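Local coordinates for protein aromatic-amino-acid:2-oxoglutarate transaminase (Candida albicans, PDB 6HND) that probably catalyses the pyridoxal-phosphate-dependent transfer of amino groups from aromatic amino acids, and perhaps 2-aminoadipate, to 2-oxo acids, at residues R149-N154 with Y283-L288; T246-Q251 with F256-E261; L310-Y315 with G391-L396; S323-D328 with V333-T338. All coordinates share one frame; numbering follows the deposited sequence.

All four contacts are buried, but contact 3 lies farthest from the centre of the chain, about 20 Å away against 11 to 12 Å for the others. Contacts 2 and 4 are local closures beside strands of the central sheet; contacts 1 and 3 join distant parts of the sequence. Helix 312-319 of contact 3 leads through the loop of contact 4 into strand 333-338, and Arg149 of contact 1 reaches the helix starts of contact 3. Contact 2 is knit by backbone hydrogen bonds, contact 4 by a carboxylate-to-backbone bond and apolar packing beside a buried arginine, contact 1 by aromatic packing, contact 3 mainly by apolar side chains. Contacts 1 and 4 each hydrogen-bond the cofactor.

Contact 1 (R149-N154 with Y283-L288); sequences RTHKPN and YGYLTL. With PLP (pyridoxal-5'-phosphate), chain E.
Thr150 and Tyr285 have the nearest CA atoms across the contact, 9.0 Å apart, too far for the backbones to meet, so side chains bridge a helical segment and the type I beta turn of Tyr283 to Leu286. That turn is closed by Leu286 N to Tyr283 O at 2.9 Å. The Tyr285 ring, with CG beside the backbone N (chi1 -62°), brings its outer end to the helix. Thr150 CB comes in at the edge of this ring, 3.7 Å from Tyr285 CE1. On the His151 side, Tyr285 OH lies at the edge and in the plane of the imidazole, 3.3 Å from His151 CD2. The two rings meet obliquely, their centroids 5.6 Å apart and planes at 49°, which fits neither a stack nor a T-shape. The polar ends have partners outside the two segments: Thr150 OG1 to Phe146 O, His151 ND1 to Glu326 and Tyr285 OH to Glu337. Two residues before Tyr285, Tyr283 OH is hydrogen-bonded to PLP O3 at 3.1 Å, so the same turn reaches the cofactor. Tyr285 thus lies between helix 137-151, whose Phe146 packs edge-to-face with it, Ile399 of helix 392-418 and Arg335 of strand 333-338.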
# COMPACT_ATOMS: atom_id res chain seq x y z
N ARG B 149 20.01 -8.34 -16.07
CA ARG B 149 21.06 -9.33 -15.69
C ARG B 149 20.46 -10.76 -15.61
O ARG B 149 21.07 -11.69 -16.16
CB ARG B 149 21.72 -8.89 -14.38
CG ARG B 149 22.98 -9.67 -14.01
CD ARG B 149 24.22 -9.26 -14.81
NE ARG B 149 25.45 -9.67 -14.15
CZ ARG B 149 26.30 -10.60 -14.59
NH1 ARG B 149 26.07 -11.26 -15.71
NH2 ARG B 149 27.39 -10.88 -13.89
N THR B 150 19.30 -10.93 -14.97
CA THR B 150 18.78 -12.27 -14.58
C THR B 150 17.80 -12.84 -15.61
O THR B 150 17.78 -14.07 -15.77
CB THR B 150 18.12 -12.24 -13.19
OG1 THR B 150 16.97 -11.38 -13.21
CG2 THR B 150 19.11 -11.79 -12.13
N HIS B 151 16.98 -11.99 -16.23
CA HIS B 151 15.76 -12.43 -16.97
C HIS B 151 15.36 -11.44 -18.07
O HIS B 151 14.20 -11.04 -18.06
CB HIS B 151 14.59 -12.59 -15.99
CG HIS B 151 14.67 -13.75 -15.06
ND1 HIS B 151 14.72 -15.05 -15.50
CD2 HIS B 151 14.60 -13.81 -13.70
CE1 HIS B 151 14.70 -15.86 -14.46
NE2 HIS B 151 14.62 -15.12 -13.34
N LYS B 152 16.28 -11.05 -18.94
CA LYS B 152 16.09 -9.98 -19.96
C LYS B 152 14.87 -10.31 -20.83
O LYS B 152 14.83 -11.36 -21.46
CB LYS B 152 17.34 -9.83 -20.83
CG LYS B 152 17.40 -8.59 -21.71
CD LYS B 152 18.56 -8.62 -22.69
CE LYS B 152 18.11 -8.53 -24.13
NZ LYS B 152 17.85 -7.13 -24.53
N PRO B 153 13.83 -9.44 -20.88
CA PRO B 153 12.73 -9.64 -21.83
C PRO B 153 13.22 -9.69 -23.29
O PRO B 153 14.19 -9.05 -23.63
CB PRO B 153 11.83 -8.42 -21.58
CG PRO B 153 12.15 -8.00 -20.16
CD PRO B 153 13.64 -8.26 -20.04
N ASN B 154 12.54 -10.46 -24.12
CA ASN B 154 12.90 -10.65 -25.54
C ASN B 154 12.20 -9.59 -26.39
O ASN B 154 11.69 -9.96 -27.46
CB ASN B 154 12.55 -12.07 -26.00
CG ASN B 154 13.21 -12.47 -27.30
OD1 ASN B 154 14.27 -11.96 -27.63
ND2 ASN B 154 12.57 -13.35 -28.07
N TYR B 283 10.76 -16.72 -5.18
CA TYR B 283 12.01 -17.41 -4.70
C TYR B 283 12.65 -18.29 -5.78
O TYR B 283 13.41 -19.20 -5.40
CB TYR B 283 11.70 -18.25 -3.45
CG TYR B 283 10.30 -18.79 -3.46
CD1 TYR B 283 9.85 -19.45 -4.58
CD2 TYR B 283 9.42 -18.58 -2.41
CE1 TYR B 283 8.55 -19.89 -4.66
CE2 TYR B 283 8.11 -18.99 -2.49
CZ TYR B 283 7.67 -19.64 -3.63
OH TYR B 283 6.40 -20.11 -3.77
N GLY B 284 12.41 -17.99 -7.07
CA GLY B 284 13.02 -18.71 -8.20
C GLY B 284 14.51 -18.48 -8.26
O GLY B 284 15.19 -19.18 -9.02
N TYR B 285 15.02 -17.50 -7.51
CA TYR B 285 16.48 -17.23 -7.44
C TYR B 285 17.11 -18.24 -6.48
O TYR B 285 18.32 -18.50 -6.62
CB TYR B 285 16.79 -15.78 -7.05
CG TYR B 285 16.27 -14.78 -8.04
CD1 TYR B 285 16.88 -14.66 -9.27
CD2 TYR B 285 15.20 -13.96 -7.76
CE1 TYR B 285 16.43 -13.76 -10.21
CE2 TYR B 285 14.74 -13.04 -8.70
CZ TYR B 285 15.35 -12.95 -9.94
OH TYR B 285 14.94 -12.10 -10.91
N LEU B 286 16.32 -18.82 -5.57
CA LEU B 286 16.81 -19.83 -4.59
C LEU B 286 16.77 -21.21 -5.26
O LEU B 286 15.88 -21.99 -4.96
CB LEU B 286 15.94 -19.76 -3.34
CG LEU B 286 15.88 -18.37 -2.70
CD1 LEU B 286 14.87 -18.34 -1.56
CD2 LEU B 286 17.26 -17.89 -2.23
N THR B 287 17.71 -21.46 -6.19
CA THR B 287 17.81 -22.72 -6.97
C THR B 287 18.47 -23.75 -6.04
O THR B 287 19.40 -23.36 -5.32
CB THR B 287 18.57 -22.52 -8.29
OG1 THR B 287 19.88 -22.04 -7.96
CG2 THR B 287 17.88 -21.54 -9.22
N LEU B 288 17.97 -24.99 -6.03
CA LEU B 288 18.43 -26.03 -5.08
C LEU B 288 18.93 -27.23 -5.87
O LEU B 288 18.16 -27.78 -6.67
CB LEU B 288 17.26 -26.43 -4.17
CG LEU B 288 16.49 -25.28 -3.53
CD1 LEU B 288 15.29 -25.82 -2.77
CD2 LEU B 288 17.38 -24.47 -2.61
N1 PLP E . 3.09 -15.73 -4.26
C2 PLP E . 3.69 -16.81 -3.79
C2A PLP E . 3.75 -18.00 -4.70
C3 PLP E . 4.29 -16.82 -2.50
O3 PLP E . 4.91 -17.96 -2.06
C4 PLP E . 4.22 -15.66 -1.69
C4A PLP E . 4.92 -15.64 -0.39
C5 PLP E . 3.58 -14.52 -2.23
C6 PLP E . 3.03 -14.62 -3.49
C5A PLP E . 3.36 -13.25 -1.44
O4P PLP E . 4.52 -12.41 -1.27
P PLP E . 4.37 -10.97 -0.55
O1P PLP E . 3.02 -10.40 -0.96
O2P PLP E . 5.60 -10.24 -1.08
O3P PLP E . 4.44 -11.22 0.93

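Contact 2 (T246-Q251 with F256-E261); sequences TIATGQ and FTQSLE
Ala248 O is met by two donors of the facing segment: Gln258 N, hydrogen-bonded at 2.9 Å, and the weaker CA-H of Thr257, whose CA lies 3.3 Å away. Farther along, Gln251 N donates to Phe256 O at 2.8 Å. Between these two backbone links a side chain steps in: Thr257 OG1 accepts from Gly250 N at 3.2 Å in a nearly straight bond (171°). In Thr257, OG1 lies beside its own backbone N, while the other branch, CG2, packs 3.9 Å from Thr249 CG2. Gln258, extended beyond CG, runs past Ala248 with its amide OE1 3.5 Å from Ala248 CB. Its NE2 makes a weak, bent bond (122° at the hydrogen) to Thr246 OG1 at 3.0 Å, and OE1 is taken by Tyr324 OH. Thr246 OG1 is also bonded to Glu187, a carboxylate that further holds Ile247 N and Gln251 NE2, while Gln251 OE1 is bonded to Thr254 OG1. The cross-links pinch the base of a short loop between strand 243-246 and helix 260-272. Within that loop, Asn252 begins the Asn-Pro-Thr-Gly sequence familiar from class I aminotransferases; Asn252 and Ile247 both line the pyridoxal-phosphate pocket.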
# COMPACT_ATOMS: atom_id res chain seq x y z
N THR B 246 0.66 -18.66 -13.20
CA THR B 246 1.57 -19.79 -12.94
C THR B 246 2.73 -19.32 -12.05
O THR B 246 3.37 -18.33 -12.35
CB THR B 246 2.06 -20.43 -14.25
OG1 THR B 246 3.04 -21.42 -13.98
CG2 THR B 246 2.60 -19.40 -15.22
N ILE B 247 2.97 -20.07 -10.98
CA ILE B 247 4.16 -19.97 -10.11
C ILE B 247 5.15 -21.00 -10.67
O ILE B 247 5.22 -22.15 -10.13
CB ILE B 247 3.73 -20.20 -8.64
CG1 ILE B 247 2.50 -19.36 -8.28
CG2 ILE B 247 4.89 -19.94 -7.69
CD1 ILE B 247 1.66 -19.92 -7.16
N ALA B 248 5.84 -20.64 -11.76
CA ALA B 248 6.43 -21.62 -12.71
C ALA B 248 7.63 -22.29 -12.04
O ALA B 248 7.82 -23.51 -12.24
CB ALA B 248 6.80 -20.99 -14.04
N THR B 249 8.39 -21.51 -11.27
CA THR B 249 9.57 -21.99 -10.51
C THR B 249 9.19 -22.10 -9.02
O THR B 249 8.66 -21.11 -8.47
CB THR B 249 10.75 -21.04 -10.75
OG1 THR B 249 10.88 -20.86 -12.17
CG2 THR B 249 12.03 -21.53 -10.10
N GLY B 250 9.51 -23.23 -8.38
CA GLY B 250 9.19 -23.46 -6.95
C GLY B 250 7.71 -23.24 -6.68
O GLY B 250 7.38 -22.48 -5.78
N GLN B 251 6.86 -23.84 -7.51
CA GLN B 251 5.38 -23.73 -7.47
C GLN B 251 4.94 -23.77 -6.00
O GLN B 251 5.39 -24.65 -5.29
CB GLN B 251 4.75 -24.83 -8.32
CG GLN B 251 3.34 -24.53 -8.85
CD GLN B 251 2.25 -24.82 -7.86
OE1 GLN B 251 2.44 -25.65 -6.97
NE2 GLN B 251 1.11 -24.15 -8.00
N PHE B 256 7.31 -27.70 -7.65
CA PHE B 256 7.73 -28.03 -9.04
C PHE B 256 8.27 -26.80 -9.77
O PHE B 256 7.95 -25.65 -9.40
CB PHE B 256 6.59 -28.66 -9.85
CG PHE B 256 6.16 -30.04 -9.39
CD1 PHE B 256 7.06 -31.07 -9.31
CD2 PHE B 256 4.84 -30.30 -9.06
CE1 PHE B 256 6.68 -32.34 -8.89
CE2 PHE B 256 4.45 -31.57 -8.64
CZ PHE B 256 5.37 -32.58 -8.56
N THR B 257 9.13 -27.04 -10.75
CA THR B 257 9.79 -26.02 -11.58
C THR B 257 9.67 -26.42 -13.05
O THR B 257 10.11 -27.54 -13.40
CB THR B 257 11.26 -25.82 -11.21
OG1 THR B 257 11.29 -25.36 -9.87
CG2 THR B 257 11.96 -24.82 -12.11
N GLN B 258 9.08 -25.53 -13.86
CA GLN B 258 8.87 -25.77 -15.31
C GLN B 258 10.23 -25.65 -15.98
O GLN B 258 10.92 -24.63 -15.73
CB GLN B 258 7.86 -24.78 -15.90
CG GLN B 258 6.44 -24.99 -15.42
CD GLN B 258 5.54 -23.85 -15.85
OE1 GLN B 258 5.89 -23.04 -16.71
NE2 GLN B 258 4.37 -23.79 -15.26
N SER B 259 10.60 -26.65 -16.79
CA SER B 259 11.78 -26.64 -17.69
C SER B 259 11.65 -25.50 -18.70
O SER B 259 10.50 -25.05 -18.97
CB SER B 259 11.92 -27.96 -18.40
OG SER B 259 10.94 -28.08 -19.42
N LEU B 260 12.77 -25.09 -19.30
CA LEU B 260 12.75 -24.13 -20.42
C LEU B 260 11.84 -24.67 -21.53
O LEU B 260 11.00 -23.91 -22.00
CB LEU B 260 14.18 -23.89 -20.91
CG LEU B 260 14.31 -22.99 -22.14
CD1 LEU B 260 13.60 -21.65 -21.96
CD2 LEU B 260 15.79 -22.81 -22.49
N GLU B 261 11.94 -25.95 -21.88
CA GLU B 261 11.19 -26.48 -23.05
C GLU B 261 9.68 -26.52 -22.72
O GLU B 261 8.86 -26.22 -23.62
CB GLU B 261 11.86 -27.77 -23.55
CG GLU B 261 11.35 -29.06 -22.96
CD GLU B 261 11.93 -30.29 -23.66
OE1 GLU B 261 11.18 -31.29 -23.83
OE2 GLU B 261 13.13 -30.25 -24.04

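Contact 3 (L310-Y315 with G391-L396); sequences LEIDDY and GVDGWL
Ile312 and Leu396 mark the place where the first turns of two helices, 312-319 and 392-418, pack together mainly through apolar side chains, without a hydrogen bond across. Their CA atoms are the nearest pair across the segments, 7.2 Å apart. Each helix starts at an N-cap residue, Glu311 and Gly391; the first turns are confirmed by Tyr315 N to Glu311 O and Trp395 N to Gly391 O, at 3.1 and 3.0 Å respectively.

Ile312 carries most of the contact. CD1, at the end of a chain extended beyond CB (chi2 -173°), comes to 3.4 Å from Asp393 O and 3.5 Å from Asp393 CB, and also touches Leu396 CB at 4.1 Å. It therefore reaches two residues that lie one turn apart on the same helix. The other branch, Ile312 CG2, meets Leu396 CD1 at 4.1 Å, the two side chains crossing at about a right angle. One turn after Ile312, the edge of the Tyr315 ring receives the remaining Leu396 methyl, CD2 standing 4.1 Å from CE2.

Beside the Ile312 methyl, Asp393 forms a salt bridge with Arg149, which also has a long, weak ion pair with Asp313. The cation may therefore temper any repulsion between the two aspartates. Helix 137-151 thus flanks both helix starts, Phe146 touching Leu396, while Tyr315 OH, bonded to Tyr285 O, ties helix 312-319 to the turn after strand 276-280.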
# COMPACT_ATOMS: atom_id res chain seq x y z
N LEU B 310 29.62 -21.36 -5.89
CA LEU B 310 28.96 -21.10 -7.20
C LEU B 310 29.23 -19.63 -7.60
O LEU B 310 29.00 -18.73 -6.78
CB LEU B 310 27.46 -21.37 -7.00
CG LEU B 310 26.70 -21.94 -8.19
CD1 LEU B 310 25.21 -21.69 -8.05
CD2 LEU B 310 27.19 -21.36 -9.50
N GLU B 311 29.75 -19.39 -8.81
CA GLU B 311 30.07 -18.03 -9.32
C GLU B 311 28.84 -17.51 -10.06
O GLU B 311 28.04 -18.34 -10.50
CB GLU B 311 31.30 -18.04 -10.25
CG GLU B 311 32.58 -18.57 -9.61
CD GLU B 311 33.14 -17.71 -8.49
OE1 GLU B 311 33.63 -16.60 -8.79
OE2 GLU B 311 33.08 -18.13 -7.30
N ILE B 312 28.72 -16.19 -10.24
CA ILE B 312 27.50 -15.54 -10.81
C ILE B 312 27.23 -16.07 -12.22
O ILE B 312 26.09 -16.49 -12.50
CB ILE B 312 27.62 -14.00 -10.78
CG1 ILE B 312 27.56 -13.45 -9.35
CG2 ILE B 312 26.55 -13.38 -11.67
CD1 ILE B 312 27.50 -11.94 -9.24
N ASP B 313 28.21 -16.02 -13.11
CA ASP B 313 28.06 -16.37 -14.55
C ASP B 313 27.48 -17.78 -14.67
O ASP B 313 26.55 -17.99 -15.49
CB ASP B 313 29.39 -16.23 -15.31
CG ASP B 313 29.82 -14.78 -15.55
OD1 ASP B 313 28.92 -13.87 -15.50
OD2 ASP B 313 31.05 -14.55 -15.79
N ASP B 314 28.00 -18.71 -13.86
CA ASP B 314 27.63 -20.15 -13.91
C ASP B 314 26.18 -20.26 -13.40
O ASP B 314 25.37 -20.95 -14.06
CB ASP B 314 28.66 -21.00 -13.17
CG ASP B 314 28.32 -22.48 -13.08
OD1 ASP B 314 27.50 -22.96 -13.90
OD2 ASP B 314 28.86 -23.15 -12.17
N TYR B 315 25.87 -19.55 -12.30
CA TYR B 315 24.50 -19.45 -11.73
C TYR B 315 23.53 -18.97 -12.82
O TYR B 315 22.55 -19.67 -13.14
CB TYR B 315 24.50 -18.50 -10.54
CG TYR B 315 23.13 -18.14 -10.02
CD1 TYR B 315 22.30 -19.09 -9.45
CD2 TYR B 315 22.67 -16.83 -10.09
CE1 TYR B 315 21.05 -18.77 -8.96
CE2 TYR B 315 21.44 -16.49 -9.56
CZ TYR B 315 20.61 -17.46 -9.01
OH TYR B 315 19.39 -17.10 -8.51
N GLY B 391 25.14 -2.91 -5.74
CA GLY B 391 24.24 -3.07 -6.89
C GLY B 391 23.96 -4.53 -7.21
O GLY B 391 23.92 -5.36 -6.28
N VAL B 392 23.78 -4.83 -8.48
CA VAL B 392 23.14 -6.07 -8.97
C VAL B 392 24.00 -7.28 -8.56
O VAL B 392 23.47 -8.22 -7.92
CB VAL B 392 22.90 -5.97 -10.49
CG1 VAL B 392 22.44 -7.28 -11.11
CG2 VAL B 392 21.91 -4.84 -10.81
N ASP B 393 25.27 -7.29 -8.93
CA ASP B 393 26.11 -8.51 -8.80
C ASP B 393 26.27 -8.77 -7.31
O ASP B 393 26.07 -9.92 -6.88
CB ASP B 393 27.40 -8.42 -9.64
CG ASP B 393 27.17 -8.77 -11.10
OD1 ASP B 393 26.00 -8.74 -11.53
OD2 ASP B 393 28.13 -9.13 -11.79
N GLY B 394 26.52 -7.73 -6.53
CA GLY B 394 26.69 -7.86 -5.07
C GLY B 394 25.43 -8.41 -4.42
O GLY B 394 25.54 -9.19 -3.48
N TRP B 395 24.26 -8.02 -4.93
CA TRP B 395 22.94 -8.46 -4.41
C TRP B 395 22.75 -9.92 -4.80
O TRP B 395 22.32 -10.73 -3.91
CB TRP B 395 21.82 -7.53 -4.91
CG TRP B 395 20.45 -7.91 -4.47
CD1 TRP B 395 19.40 -8.22 -5.27
CD2 TRP B 395 19.98 -8.04 -3.12
NE1 TRP B 395 18.31 -8.53 -4.52
CE2 TRP B 395 18.64 -8.44 -3.19
CE3 TRP B 395 20.55 -7.85 -1.86
CZ2 TRP B 395 17.86 -8.66 -2.05
CZ3 TRP B 395 19.79 -8.08 -0.73
CH2 TRP B 395 18.46 -8.48 -0.82
N LEU B 396 23.12 -10.29 -6.03
CA LEU B 396 23.17 -11.71 -6.47
C LEU B 396 24.07 -12.53 -5.51
O LEU B 396 23.68 -13.65 -5.16
CB LEU B 396 23.67 -11.79 -7.92
CG LEU B 396 22.64 -11.42 -8.99
CD1 LEU B 396 23.30 -11.26 -10.35
CD2 LEU B 396 21.51 -12.46 -9.05

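Contact 4 (S323-D328 with V333-T338); sequences SYLELD and VLRVET. With PLP (pyridoxal-5'-phosphate), chain E.
Asp328 and Val333 close the turn that feeds strand 333-338, a strand of the large central sheet that leads to the pyridoxal-phosphate pocket, where Thr338 OG1 donates to a phosphate oxygen of the cofactor. Val333 N donates to Asp328 OD2 at 3.0 Å, meeting it from above the carboxylate plane. The same OD2 accepts from a water at 2.7 Å, and this water also donates to Val333 O at 2.8 Å, so the residue is held at both its N-H and its carbonyl. OD1 is taken by Tyr267 OH and by the backbone of Thr330 and Arg332.

Apolar branches add to the contact. Leu325 CD2 packs 3.7 Å from Val333 CG1, whereas its CD1 comes equally near Arg335 CD. An ST turn, Leu325 N to Ser323 OG at 2.9 Å, shapes the start of the loop segment; the same OG is hydrogen-bonded to Glu279, which also pairs with Arg335 NH1.

Arg335 stands off the strand with CG anti to the backbone N (chi1 175°) and the chain extended from there to NE. It grips Glu337 side-on, NE at 2.8 Å and NH2 at 3.1 Å from the single atom OE2, which lies in the guanidinium plane. NH2 further pairs with Asp281. A buried arginine held by three carboxylates probably stays charged, its rotation fixed, while the acids are likely stabilised as anions.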
# COMPACT_ATOMS: atom_id res chain seq x y z
N SER B 323 12.78 -16.97 -17.23
CA SER B 323 11.46 -16.34 -17.07
C SER B 323 10.70 -16.41 -18.39
O SER B 323 11.35 -16.35 -19.46
CB SER B 323 11.60 -14.89 -16.58
OG SER B 323 10.39 -14.14 -16.72
N TYR B 324 9.37 -16.48 -18.31
CA TYR B 324 8.45 -16.23 -19.45
C TYR B 324 8.77 -14.89 -20.15
O TYR B 324 8.44 -14.78 -21.33
CB TYR B 324 6.99 -16.34 -18.98
CG TYR B 324 6.51 -17.77 -18.89
CD1 TYR B 324 6.04 -18.43 -20.03
CD2 TYR B 324 6.58 -18.49 -17.71
CE1 TYR B 324 5.57 -19.73 -19.97
CE2 TYR B 324 6.13 -19.80 -17.64
CZ TYR B 324 5.64 -20.43 -18.78
OH TYR B 324 5.22 -21.72 -18.75
N LEU B 325 9.38 -13.92 -19.47
CA LEU B 325 9.79 -12.62 -20.08
C LEU B 325 10.76 -12.91 -21.24
O LEU B 325 10.78 -12.14 -22.22
CB LEU B 325 10.49 -11.73 -19.05
CG LEU B 325 9.65 -11.07 -17.95
CD1 LEU B 325 10.54 -10.23 -17.04
CD2 LEU B 325 8.51 -10.22 -18.50
N GLU B 326 11.58 -13.95 -21.07
CA GLU B 326 12.70 -14.26 -21.99
C GLU B 326 12.11 -14.85 -23.28
O GLU B 326 12.81 -14.79 -24.27
CB GLU B 326 13.72 -15.16 -21.30
CG GLU B 326 14.44 -14.41 -20.20
CD GLU B 326 15.31 -15.25 -19.27
OE1 GLU B 326 16.32 -15.71 -19.74
OE2 GLU B 326 14.97 -15.37 -18.08
N LEU B 327 10.88 -15.35 -23.25
CA LEU B 327 10.16 -15.91 -24.42
C LEU B 327 9.28 -14.85 -25.07
O LEU B 327 8.99 -14.99 -26.26
CB LEU B 327 9.29 -17.08 -23.94
CG LEU B 327 10.06 -18.18 -23.21
CD1 LEU B 327 9.15 -19.34 -22.91
CD2 LEU B 327 11.25 -18.64 -24.05
N ASP B 328 8.85 -13.86 -24.28
CA ASP B 328 7.82 -12.86 -24.66
C ASP B 328 8.44 -11.89 -25.68
O ASP B 328 9.56 -11.37 -25.42
CB ASP B 328 7.30 -12.14 -23.41
CG ASP B 328 6.05 -11.31 -23.63
OD1 ASP B 328 5.34 -11.55 -24.66
OD2 ASP B 328 5.76 -10.47 -22.75
N VAL B 333 3.30 -11.26 -21.24
CA VAL B 333 3.78 -11.68 -19.88
C VAL B 333 3.87 -10.46 -18.96
O VAL B 333 4.49 -9.42 -19.34
CB VAL B 333 5.15 -12.36 -19.97
CG1 VAL B 333 5.74 -12.66 -18.60
CG2 VAL B 333 5.05 -13.63 -20.80
N LEU B 334 3.36 -10.64 -17.74
CA LEU B 334 3.62 -9.72 -16.61
C LEU B 334 4.35 -10.52 -15.54
O LEU B 334 3.75 -11.49 -15.02
CB LEU B 334 2.27 -9.17 -16.11
CG LEU B 334 2.36 -8.09 -15.05
CD1 LEU B 334 1.08 -7.27 -15.05
CD2 LEU B 334 2.62 -8.70 -13.67
N ARG B 335 5.57 -10.14 -15.20
CA ARG B 335 6.35 -10.85 -14.14
C ARG B 335 6.16 -10.14 -12.79
O ARG B 335 6.39 -8.90 -12.71
CB ARG B 335 7.84 -10.93 -14.47
CG ARG B 335 8.65 -11.54 -13.34
CD ARG B 335 10.14 -11.54 -13.63
NE ARG B 335 10.97 -12.13 -12.59
CZ ARG B 335 11.16 -13.43 -12.39
NH1 ARG B 335 10.53 -14.31 -13.14
NH2 ARG B 335 11.96 -13.83 -11.42
N VAL B 336 5.76 -10.89 -11.76
CA VAL B 336 5.67 -10.36 -10.37
C VAL B 336 6.91 -10.75 -9.56
O VAL B 336 7.19 -11.97 -9.42
CB VAL B 336 4.38 -10.88 -9.71
CG1 VAL B 336 4.26 -10.40 -8.26
CG2 VAL B 336 3.19 -10.46 -10.54
N GLU B 337 7.59 -9.76 -9.00
CA GLU B 337 8.72 -9.95 -8.06
C GLU B 337 8.36 -9.37 -6.69
O GLU B 337 7.43 -8.54 -6.63
CB GLU B 337 9.98 -9.26 -8.59
CG GLU B 337 10.59 -9.94 -9.79
CD GLU B 337 11.99 -10.52 -9.61
OE1 GLU B 337 12.51 -10.58 -8.47
OE2 GLU B 337 12.53 -10.93 -10.61
N THR B 338 9.09 -9.80 -5.65
CA THR B 338 8.99 -9.27 -4.26
C THR B 338 10.39 -9.27 -3.60
O THR B 338 11.26 -10.09 -4.01
CB THR B 338 7.95 -10.05 -3.45
OG1 THR B 338 7.78 -9.53 -2.12
CG2 THR B 338 8.31 -11.51 -3.33
N1 PLP E . 3.09 -15.73 -4.26
C2 PLP E . 3.69 -16.81 -3.79
C2A PLP E . 3.75 -18.00 -4.70
C3 PLP E . 4.29 -16.82 -2.50
O3 PLP E . 4.91 -17.96 -2.06
C4 PLP E . 4.22 -15.66 -1.69
C4A PLP E . 4.92 -15.64 -0.39
C5 PLP E . 3.58 -14.52 -2.23
C6 PLP E . 3.03 -14.62 -3.49
C5A PLP E . 3.36 -13.25 -1.44
O4P PLP E . 4.52 -12.41 -1.27
P PLP E . 4.37 -10.97 -0.55
O1P PLP E . 3.02 -10.40 -0.96
O2P PLP E . 5.60 -10.24 -1.08
O3P PLP E . 4.44 -11.22 0.93
O HOH W 1 6.70 -8.72 -20.85